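Local coordinates for hypothetical Membrane Spanning Protein (Bacillus cereus, PDB 2FB5) that condenses two ATP molecules into the signalling nucleotide cyclic di-AMP, as a diadenylate cyclase of the DacB/CdaS subfamily needed for efficient spore formation, at residues N34-D37 / C42-C45; A137-V140 / V146-A149; T192-A195 / L200-I203. One frame throughout, in Å; residues are numbered along the deposited sequence.

Contact 1 (N34-D37 / C42-C45)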
ATOM      1  N   ASN A  34      12.465  40.607   2.421  1.00 28.71           N
ATOM      2  CA  ASN A  34      13.729  41.255   2.744  1.00 29.52           C
ATOM      3  C   ASN A  34      14.037  42.420   1.798  1.00 29.36           C
ATOM      4  O   ASN A  34      14.549  43.454   2.240  1.00 30.32           O
ATOM      5  CB  ASN A  34      14.888  40.246   2.755  1.00 29.96           C
ATOM      6  CG  ASN A  34      14.866  39.340   3.982  1.00 31.65           C
ATOM      7  OD1 ASN A  34      14.703  38.123   3.864  1.00 36.26           O
ATOM      8  ND2 ASN A  34      15.024  39.927   5.158  1.00 31.01           N
ATOM      9  N   ALA A  35      13.691  42.274   0.521  1.00 28.12           N
ATOM     10  CA  ALA A  35      14.011  43.304  -0.485  1.00 27.78           C
ATOM     11  C   ALA A  35      13.277  44.644  -0.300  1.00 27.46           C
ATOM     12  O   ALA A  35      13.800  45.692  -0.678  1.00 27.02           O
ATOM     13  CB  ALA A  35      13.787  42.772  -1.885  1.00 27.38           C
ATOM     14  N   ILE A  36      12.073  44.613   0.275  1.00 26.68           N
ATOM     15  CA  ILE A  36      11.260  45.822   0.374  1.00 26.71           C
ATOM     16  C   ILE A  36      11.940  46.915   1.217  1.00 27.58           C
ATOM     17  O   ILE A  36      11.705  48.115   0.997  1.00 26.94           O
ATOM     18  CB  ILE A  36       9.808  45.524   0.873  1.00 26.21           C
ATOM     19  CG1 ILE A  36       8.882  46.730   0.610  1.00 25.94           C
ATOM     20  CG2 ILE A  36       9.818  45.102   2.337  1.00 26.34           C
ATOM     21  CD1 ILE A  36       7.387  46.468   0.830  1.00 26.27           C
ATOM     22  N   ASP A  37      12.803  46.505   2.146  1.00 28.83           N
ATOM     23  CA  ASP A  37      13.523  47.455   2.996  1.00 30.73           C
ATOM     24  C   ASP A  37      14.579  48.270   2.255  1.00 31.59           C
ATOM     25  O   ASP A  37      15.011  49.316   2.744  1.00 31.88           O
ATOM     26  CB  ASP A  37      14.167  46.739   4.176  1.00 31.66           C
ATOM     27  CG  ASP A  37      13.174  46.444   5.282  1.00 34.10           C
ATOM     28  OD1 ASP A  37      12.181  47.191   5.402  1.00 37.16           O
ATOM     29  OD2 ASP A  37      13.377  45.462   6.027  1.00 39.13           O
ATOM     30  N   CYS A  42      12.297  47.871  -5.879  1.00 29.42           N
ATOM     31  CA  CYS A  42      10.850  47.988  -5.913  1.00 28.71           C
ATOM     32  C   CYS A  42      10.269  46.610  -6.183  1.00 27.99           C
ATOM     33  O   CYS A  42      10.365  46.099  -7.304  1.00 27.60           O
ATOM     34  CB  CYS A  42      10.405  48.980  -6.992  1.00 28.66           C
ATOM     35  SG  CYS A  42       8.607  49.132  -7.062  1.00 27.78           S
ATOM     36  N   ILE A  43       9.666  46.012  -5.156  1.00 26.97           N
ATOM     37  CA  ILE A  43       9.284  44.593  -5.218  1.00 26.34           C
ATOM     38  C   ILE A  43       8.099  44.317  -6.146  1.00 26.41           C
ATOM     39  O   ILE A  43       7.753  43.160  -6.401  1.00 25.61           O
ATOM     40  CB  ILE A  43       9.035  43.996  -3.812  1.00 26.59           C
ATOM     41  CG1 ILE A  43       7.836  44.671  -3.139  1.00 25.06           C
ATOM     42  CG2 ILE A  43      10.314  44.114  -2.981  1.00 26.60           C
ATOM     43  CD1 ILE A  43       7.251  43.892  -1.955  1.00 25.98           C
ATOM     44  N   LEU A  44       7.495  45.387  -6.657  1.00 26.24           N
ATOM     45  CA  LEU A  44       6.433  45.271  -7.639  1.00 26.82           C
ATOM     46  C   LEU A  44       6.901  44.544  -8.906  1.00 27.80           C
ATOM     47  O   LEU A  44       6.098  43.921  -9.597  1.00 27.54           O
ATOM     48  CB  LEU A  44       5.853  46.655  -7.987  1.00 26.11           C
ATOM     49  CG  LEU A  44       5.051  47.354  -6.877  1.00 25.56           C
ATOM     50  CD1 LEU A  44       4.687  48.760  -7.310  1.00 25.19           C
ATOM     51  CD2 LEU A  44       3.791  46.583  -6.496  1.00 23.57           C
ATOM     52  N   CYS A  45       8.198  44.605  -9.191  1.00 28.96           N
ATOM     53  CA  CYS A  45       8.748  43.922 -10.351  1.00 31.26           C
ATOM     54  C   CYS A  45       8.720  42.393 -10.209  1.00 31.79           C
ATOM     55  O   CYS A  45       8.926  41.679 -11.184  1.00 32.39           O
ATOM     56  CB  CYS A  45      10.170  44.420 -10.640  1.00 31.26           C
ATOM     57  SG  CYS A  45      11.371  43.873  -9.435  1.00 35.55           S
TER
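The two isoleucines, I36 and I43, cross obliquely, with I43 sending one branch to the backbone of the other segment and its longer arm to the I36 side chain. The short branch, I43 CG2, points at the end of helix 4-35: it comes 3.7 Å from the backbone atom I36 N, resting over the chain where A35 passes into I36. A35 CB points toward the other segment and meets that same branch, 3.9 Å from I43 CG2. The long arm turns another way. With chi1 at 64°, I43 CG1 sits between its backbone N and carbonyl carbon, which leaves CG2 beside the N and directs the CD1 methyl at I36. There methyl meets methyl, I36 CD1 to I43 CD1, at 3.8 Å, while the branched carbon I36 CB stands 4.1 Å from that same I43 CD1. I36 can reach so far because its arm is extended: CG1 lies anti to the backbone N (chi1 -165°) and chi2 is near 170°. The side-chain contacts are apolar, and one methyl lies against the backbone N of I36. The contact is small, burying 131 Å², and lies on the surface, its centre about 35 Å from the centre of the chain. On the I43 side the backbone has entered a 3-10 segment, with C45 N bonded to C42 O at 3.2 Å. These residues lie in the connection between helices 4-35 and 47-70: this is the turn of a helical hairpin, at the far tip of the N-terminal CdaS domain.

Contact 2 (A137-V140 / V146-A149)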
ATOM      1  N   ALA A 137     -25.479  14.405 -16.942  1.00 24.35           N
ATOM      2  CA  ALA A 137     -24.141  13.913 -16.633  1.00 23.17           C
ATOM      3  C   ALA A 137     -23.711  12.775 -17.540  1.00 22.70           C
ATOM      4  O   ALA A 137     -24.517  11.923 -17.909  1.00 22.49           O
ATOM      5  CB  ALA A 137     -24.079  13.441 -15.189  1.00 23.59           C
ATOM      6  N   VAL A 138     -22.422  12.753 -17.860  1.00 21.47           N
ATOM      7  CA  VAL A 138     -21.799  11.569 -18.427  1.00 21.07           C
ATOM      8  C   VAL A 138     -21.328  10.672 -17.282  1.00 21.10           C
ATOM      9  O   VAL A 138     -20.821  11.167 -16.276  1.00 21.59           O
ATOM     10  CB  VAL A 138     -20.611  11.958 -19.342  1.00 21.04           C
ATOM     11  CG1 VAL A 138     -19.589  10.833 -19.444  1.00 20.02           C
ATOM     12  CG2 VAL A 138     -21.132  12.328 -20.709  1.00 21.04           C
ATOM     13  N   LEU A 139     -21.508   9.365 -17.432  1.00 20.68           N
ATOM     14  CA  LEU A 139     -20.949   8.393 -16.498  1.00 20.76           C
ATOM     15  C   LEU A 139     -19.788   7.678 -17.171  1.00 20.72           C
ATOM     16  O   LEU A 139     -19.947   7.149 -18.269  1.00 19.85           O
ATOM     17  CB  LEU A 139     -21.998   7.358 -16.100  1.00 20.24           C
ATOM     18  CG  LEU A 139     -21.538   6.121 -15.298  1.00 21.07           C
ATOM     19  CD1 LEU A 139     -20.751   6.526 -14.041  1.00 19.35           C
ATOM     20  CD2 LEU A 139     -22.757   5.276 -14.920  1.00 21.78           C
ATOM     21  N   VAL A 140     -18.640   7.642 -16.494  1.00 20.81           N
ATOM     22  CA  VAL A 140     -17.446   6.965 -17.008  1.00 21.38           C
ATOM     23  C   VAL A 140     -17.149   5.784 -16.073  1.00 22.06           C
ATOM     24  O   VAL A 140     -17.123   5.951 -14.852  1.00 22.01           O
ATOM     25  CB  VAL A 140     -16.235   7.933 -17.039  1.00 22.24           C
ATOM     26  CG1 VAL A 140     -14.913   7.181 -17.178  1.00 20.87           C
ATOM     27  CG2 VAL A 140     -16.393   8.981 -18.143  1.00 22.05           C
ATOM     28  N   VAL A 146     -20.222   5.151 -20.207  1.00 19.44           N
ATOM     29  CA  VAL A 146     -21.366   4.259 -20.041  1.00 19.03           C
ATOM     30  C   VAL A 146     -22.610   4.901 -20.655  1.00 18.95           C
ATOM     31  O   VAL A 146     -23.338   4.263 -21.421  1.00 19.18           O
ATOM     32  CB  VAL A 146     -21.631   3.924 -18.540  1.00 19.21           C
ATOM     33  CG1 VAL A 146     -22.825   2.975 -18.395  1.00 19.11           C
ATOM     34  CG2 VAL A 146     -20.391   3.314 -17.884  1.00 19.06           C
ATOM     35  N   SER A 147     -22.854   6.163 -20.297  1.00 19.23           N
ATOM     36  CA  SER A 147     -24.087   6.846 -20.625  1.00 19.21           C
ATOM     37  C   SER A 147     -23.912   8.352 -20.514  1.00 20.03           C
ATOM     38  O   SER A 147     -22.915   8.825 -19.960  1.00 19.98           O
ATOM     39  CB  SER A 147     -25.195   6.392 -19.664  1.00 19.02           C
ATOM     40  OG  SER A 147     -24.725   6.435 -18.332  1.00 19.56           O
ATOM     41  N   ALA A 148     -24.901   9.092 -21.021  1.00 20.12           N
ATOM     42  CA  ALA A 148     -24.891  10.553 -21.003  1.00 20.29           C
ATOM     43  C   ALA A 148     -26.293  11.064 -20.738  1.00 20.55           C
ATOM     44  O   ALA A 148     -27.251  10.289 -20.753  1.00 20.03           O
ATOM     45  CB  ALA A 148     -24.371  11.100 -22.345  1.00 20.66           C
ATOM     46  N   ALA A 149     -26.416  12.373 -20.529  1.00 21.09           N
ATOM     47  CA  ALA A 149     -27.697  12.999 -20.209  1.00 21.76           C
ATOM     48  C   ALA A 149     -28.320  12.375 -18.949  1.00 22.11           C
ATOM     49  O   ALA A 149     -29.549  12.331 -18.789  1.00 22.58           O
ATOM     50  CB  ALA A 149     -28.648  12.927 -21.410  1.00 22.03           C
TER
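L139 and S147 are joined by a backbone bond of 2.9 Å from L139 N to S147 O, nearly straight at 165°, within the beta hairpin of strands 137-141 and 144-150. The return bond is shorter but more bent: V146 N reaches L139 O over 2.8 Å with an angle of 142° at the hydrogen. L139 N thus bonds S147 O while L139 O takes V146 N, one residue earlier; with the helix-like backbone of V146, this is consistent with a beta bulge in the second strand. Weaker CA-H...O contacts continue the pairing, V138 CA lying 3.3 Å from S147 O and A148 CA 3.4 Å from A137 O.

Further out, the side chains of L139 and V146 run alongside each other in the same direction, L139 CG standing 3.9 Å from V146 CB. The L139 chi1 of 170° carries CG away from its own N, and CG and CD2 both lie against V146. On the same face, L139 CB passes 3.6 Å from S147 OG. That hydroxyl has its polar partner outside the pair, in N150 OD1. Strand 94-98 pairs with the other edge of 137-140, bonding V138 and V140 through L95 and V97, with E99 just beyond the strand, so 137-140 is held from both flanks inside the mixed sheet of the nucleotide-binding domain. V138 turns instead to helix 120-126, meeting L123 and I126. A148 joins it against I126, and the two residues touch through V138 CG2 and A148 CB, 3.8 Å apart.

Contact 3 (T192-A195 / L200-I203); sequences TSFA and LYTI
Water 1 donates to the carbonyl oxygen I203 O at 2.7 Å and itself accepts from T192 N, bridging the two strands. T192 OG1 lies 2.8 Å from the same I203 O and may donate to it, though its proton has another acceptor within reach; its chi1 of 62° turns the hydroxyl to the partner strand. Next along, I203 N bonds T192 O, and F194 and Y201 exchange a pair of backbone bonds, Y201 N to F194 O being almost straight (172°) and F194 N to Y201 O rather more bent. Together these zip an antiparallel hairpin of strands 192-196 and 199-203.

F194 and Y201 share one face of it with I203. With CG between its backbone N and carbonyl carbon, F194 swings its ring across to the partner strand, where Y201 CB sits over one ring face in a CH-pi contact, 4.3 Å from the F194 centroid. The two rings themselves meet obliquely, planes at 40°, with F194 CE1 3.5 Å from Y201 CD2. I203 CG2 approaches the same phenyl ring 3.6 Å from F194 CE2, and L181 and L183 of strand 181-185 continue the apolar layer.

On the other face L200 CD1 packs on S193 CB at 3.6 Å, near helix 166-175, while water 2 links S193 OG with T202 OG1. The F194 face is thus mainly apolar, with the T192 hydroxyl at its end, and the S193 face mixes leucine with hydroxyls. Both waters bridge the strands, one between backbone atoms and one between hydroxyls.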
ATOM      1  N   THR A 192     -13.292  25.002 -13.758  1.00 29.92           N
ATOM      2  CA  THR A 192     -13.383  23.558 -13.619  1.00 28.96           C
ATOM      3  C   THR A 192     -13.192  23.156 -12.165  1.00 28.56           C
ATOM      4  O   THR A 192     -12.302  23.677 -11.486  1.00 28.69           O
ATOM      5  CB  THR A 192     -12.356  22.853 -14.502  1.00 29.16           C
ATOM      6  OG1 THR A 192     -11.045  23.240 -14.088  1.00 30.03           O
ATOM      7  CG2 THR A 192     -12.552  23.264 -15.928  1.00 27.84           C
ATOM      8  N   SER A 193     -14.056  22.248 -11.706  1.00 27.43           N
ATOM      9  CA  SER A 193     -14.089  21.740 -10.337  1.00 26.63           C
ATOM     10  C   SER A 193     -14.213  20.213 -10.337  1.00 25.71           C
ATOM     11  O   SER A 193     -14.550  19.616 -11.363  1.00 25.29           O
ATOM     12  CB  SER A 193     -15.329  22.287  -9.624  1.00 26.53           C
ATOM     13  OG  SER A 193     -15.331  23.697  -9.585  1.00 28.66           O
ATOM     14  N   PHE A 194     -13.944  19.582  -9.198  1.00 24.61           N
ATOM     15  CA  PHE A 194     -14.511  18.251  -8.953  1.00 24.33           C
ATOM     16  C   PHE A 194     -15.125  18.176  -7.574  1.00 23.95           C
ATOM     17  O   PHE A 194     -14.674  18.869  -6.657  1.00 24.32           O
ATOM     18  CB  PHE A 194     -13.517  17.103  -9.183  1.00 24.06           C
ATOM     19  CG  PHE A 194     -12.380  17.048  -8.192  1.00 24.62           C
ATOM     20  CD1 PHE A 194     -12.550  16.467  -6.944  1.00 24.92           C
ATOM     21  CD2 PHE A 194     -11.124  17.535  -8.537  1.00 24.78           C
ATOM     22  CE1 PHE A 194     -11.501  16.397  -6.033  1.00 25.54           C
ATOM     23  CE2 PHE A 194     -10.062  17.460  -7.632  1.00 26.65           C
ATOM     24  CZ  PHE A 194     -10.258  16.896  -6.377  1.00 25.53           C
ATOM     25  N   ALA A 195     -16.159  17.355  -7.444  1.00 23.24           N
ATOM     26  CA  ALA A 195     -16.740  17.051  -6.148  1.00 23.18           C
ATOM     27  C   ALA A 195     -16.284  15.677  -5.692  1.00 23.29           C
ATOM     28  O   ALA A 195     -16.250  14.718  -6.480  1.00 22.84           O
ATOM     29  CB  ALA A 195     -18.265  17.096  -6.204  1.00 22.90           C
ATOM     30  N   LEU A 200     -16.691  20.453  -2.894  1.00 27.09           N
ATOM     31  CA  LEU A 200     -16.330  20.905  -4.234  1.00 27.72           C
ATOM     32  C   LEU A 200     -14.960  21.579  -4.230  1.00 27.57           C
ATOM     33  O   LEU A 200     -14.732  22.510  -3.442  1.00 26.87           O
ATOM     34  CB  LEU A 200     -17.404  21.876  -4.749  1.00 27.88           C
ATOM     35  CG  LEU A 200     -17.350  22.334  -6.207  1.00 28.40           C
ATOM     36  CD1 LEU A 200     -17.731  21.194  -7.147  1.00 27.87           C
ATOM     37  CD2 LEU A 200     -18.301  23.515  -6.395  1.00 28.38           C
ATOM     38  N   TYR A 201     -14.060  21.115  -5.103  1.00 27.21           N
ATOM     39  CA  TYR A 201     -12.696  21.654  -5.201  1.00 27.62           C
ATOM     40  C   TYR A 201     -12.446  22.265  -6.567  1.00 28.38           C
ATOM     41  O   TYR A 201     -12.703  21.625  -7.583  1.00 27.69           O
ATOM     42  CB  TYR A 201     -11.641  20.554  -5.000  1.00 26.81           C
ATOM     43  CG  TYR A 201     -11.726  19.825  -3.683  1.00 26.30           C
ATOM     44  CD1 TYR A 201     -11.068  20.313  -2.550  1.00 24.56           C
ATOM     45  CD2 TYR A 201     -12.469  18.651  -3.566  1.00 24.04           C
ATOM     46  CE1 TYR A 201     -11.141  19.640  -1.332  1.00 26.65           C
ATOM     47  CE2 TYR A 201     -12.545  17.970  -2.364  1.00 25.79           C
ATOM     48  CZ  TYR A 201     -11.880  18.467  -1.247  1.00 26.91           C
ATOM     49  OH  TYR A 201     -11.975  17.794  -0.053  1.00 26.38           O
ATOM     50  N   THR A 202     -11.919  23.487  -6.584  1.00 29.34           N
ATOM     51  CA  THR A 202     -11.535  24.135  -7.828  1.00 30.78           C
ATOM     52  C   THR A 202     -10.257  23.497  -8.329  1.00 31.74           C
ATOM     53  O   THR A 202      -9.344  23.230  -7.549  1.00 31.68           O
ATOM     54  CB  THR A 202     -11.350  25.663  -7.634  1.00 30.77           C
ATOM     55  OG1 THR A 202     -12.561  26.210  -7.101  1.00 31.45           O
ATOM     56  CG2 THR A 202     -11.050  26.361  -8.955  1.00 31.27           C
ATOM     57  N   ILE A 203     -10.207  23.214  -9.623  1.00 32.93           N
ATOM     58  CA  ILE A 203      -8.988  22.731 -10.248  1.00 34.81           C
ATOM     59  C   ILE A 203      -8.610  23.636 -11.411  1.00 36.51           C
ATOM     60  O   ILE A 203      -9.472  24.248 -12.040  1.00 36.12           O
ATOM     61  CB  ILE A 203      -9.101  21.253 -10.744  1.00 34.97           C
ATOM     62  CG1 ILE A 203     -10.385  21.019 -11.557  1.00 34.53           C
ATOM     63  CG2 ILE A 203      -9.024  20.294  -9.567  1.00 35.23           C
ATOM     64  CD1 ILE A 203     -10.520  19.617 -12.172  1.00 35.09           C
TER
HETATM   65  O   HOH W   1     -10.766  26.431 -12.935  1.00 33.12           O
HETATM   66  O   HOH W   2     -15.032  25.205  -7.263  1.00 40.44           O

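Contacts 2 and 3 are two hairpins of one mixed sheet, in the nucleotide-binding domain, with strands 94-98 and 181-185 between them; their centres lie 18 Å apart and their nearest atoms about 11 Å. Contact 1 stands apart at the tip of the N-terminal helical hairpin, 35 Å from contact 3 and 52 Å from contact 2 between centres, on the opposite side of the chain's centre from contact 2. A137 of contact 2 ends the DGA motif, and L200 of contact 3 touches H168 of the RHR motif, both signatures of diadenylate cyclase domains. Both hairpins therefore probably lie near the catalytic region, and contact 1 probably well away from it.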